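Local atomic coordinates of gamma-glutamyltransferase 1 Threonine peptidase. MEROPS family T03 (PDB entry 7D9E), a protein that catalyses the transfer of gamma-glutamyl groups from peptides such as glutathione to amino acids, and the hydrolysis of glutathione to cysteinylglycine and glutamate. Residues Ala63-Pro66 with Gly67-Met70. Numbering follows the deposited sequence.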
loop_
_atom_site.group_PDB
_atom_site.type_symbol
_atom_site.label_atom_id
_atom_site.label_comp_id
_atom_site.label_asym_id
_atom_site.label_seq_id
_atom_site.Cartn_x
_atom_site.Cartn_y
_atom_site.Cartn_z
ATOM N N ALA B 63 13.043 -12.536 7.091
ATOM C CA ALA B 63 13.509 -12.347 8.456
ATOM C C ALA B 63 14.119 -10.960 8.629
ATOM O O ALA B 63 14.591 -10.334 7.666
ATOM C CB ALA B 63 14.590 -13.383 8.780
ATOM N N ILE B 64 14.136 -10.490 9.885
ATOM C CA ILE B 64 14.732 -9.196 10.198
ATOM C C ILE B 64 16.235 -9.245 9.958
ATOM O O ILE B 64 16.936 -10.146 10.443
ATOM C CB ILE B 64 14.424 -8.800 11.655
ATOM C CG1 ILE B 64 12.915 -8.774 11.896
ATOM C CG2 ILE B 64 15.076 -7.463 12.003
ATOM C CD1 ILE B 64 12.521 -8.689 13.378
ATOM N N GLU B 65 16.752 -8.236 9.245
ATOM C CA GLU B 65 18.197 -8.044 9.104
ATOM C C GLU B 65 18.421 -6.540 9.056
ATOM O O GLU B 65 17.593 -5.819 8.463
ATOM C CB GLU B 65 18.729 -8.678 7.805
ATOM C CG GLU B 65 18.540 -10.204 7.698
ATOM C CD GLU B 65 19.113 -10.791 6.402
ATOM O OE1 GLU B 65 20.358 -10.835 6.286
ATOM O OE2 GLU B 65 18.334 -11.238 5.524
ATOM N N PRO B 66 19.511 -6.032 9.624
ATOM C CA PRO B 66 19.766 -4.590 9.524
ATOM C C PRO B 66 19.889 -4.141 8.070
ATOM O O PRO B 66 20.472 -4.834 7.231
ATOM C CB PRO B 66 21.065 -4.404 10.311
ATOM C CG PRO B 66 21.639 -5.749 10.434
ATOM C CD PRO B 66 20.543 -6.737 10.397
ATOM N N GLY B 67 19.298 -2.975 7.773
ATOM C CA GLY B 67 19.321 -2.383 6.447
ATOM C C GLY B 67 18.382 -3.005 5.432
ATOM O O GLY B 67 18.378 -2.578 4.261
ATOM N N LYS B 68 17.580 -3.971 5.837
ATOM C CA LYS B 68 16.691 -4.717 4.960
ATOM C C LYS B 68 15.312 -4.075 4.888
ATOM O O LYS B 68 14.794 -3.548 5.875
ATOM C CB LYS B 68 16.557 -6.139 5.522
ATOM C CG LYS B 68 15.951 -7.182 4.588
ATOM C CD LYS B 68 16.049 -8.559 5.271
ATOM C CE LYS B 68 15.390 -9.681 4.492
ATOM N NZ LYS B 68 15.540 -10.996 5.211
ATOM N N ARG B 69 14.711 -4.159 3.705
ATOM C CA ARG B 69 13.337 -3.750 3.500
ATOM C C ARG B 69 12.428 -4.925 3.812
ATOM O O ARG B 69 12.676 -6.055 3.379
ATOM C CB ARG B 69 13.119 -3.275 2.066
ATOM C CG ARG B 69 13.824 -1.972 1.797
ATOM C CD ARG B 69 14.049 -1.749 0.316
ATOM N NE ARG B 69 13.971 -0.338 -0.051
ATOM C CZ ARG B 69 14.984 0.521 0.052
ATOM N NH1 ARG B 69 16.154 0.137 0.529
ATOM N NH2 ARG B 69 14.808 1.773 -0.329
ATOM N N MET B 70 11.406 -4.662 4.592
ATOM C CA MET B 70 10.405 -5.660 4.931
ATOM C C MET B 70 9.415 -5.875 3.804
ATOM O O MET B 70 9.026 -4.942 3.097
ATOM C CB MET B 70 9.834 -5.280 6.304
ATOM C CG MET B 70 9.010 -4.011 6.463
ATOM S SD MET B 70 9.983 -2.470 6.270
ATOM C CE MET B 70 11.070 -2.437 7.686
#
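Lys68 reaches back to Glu65 and Ala63 across a type II beta turn, Glu65 to Lys68, and so illustrates how a lysine in the last position of a turn can bind back to the chain that enters it. Its NZ makes a salt bridge of 2.8 Å with Glu65 OE2, on the anti lone pair, the side turned from the other carboxylate oxygen. The same NZ donates to the main-chain carbonyl of Ala63, NZ to O 2.7 Å, approaching at a C=O...N angle of 135° and tilted a little from the carbonyl plane. A further hydrogen bond from NZ goes to Ala61 O, so at least three oxygens hold the buried lysine's ammonium group, whose positive charge they probably favour. The aliphatic parts meet too: Glu65 CB lies 3.7 Å from Lys68 CD, the two side chains running at a slant to each other. The Lys68 chain leaves CA with CG opposite the backbone N (chi1 -166°) and stays extended, running back along the incoming arm, which brings NZ to Ala63. Replacing Lys68 by alanine would remove NZ, and is likely to leave Glu65 without its counter-charge and free its carboxylate to turn.

The turn brings the two arms side by side, which puts the lysine within reach of the incoming one. Pro66 and Gly67 fill its central positions, and the positive phi of Gly67 (77°) suits a residue lacking CB, since a CB there would collide with Pro66 O. This surface bend belongs to the long loop between strands 13-19 and 77-81, and Phe323 of the other chain packs on Glu65. The Lys68 side chain stays about 13 Å from the bound 6-diazenyl-5-oxo-L-norleucine, outside that pocket. Closing the turn, Lys68 N donates to Glu65 O over 3.2 Å, from above the carbonyl plane.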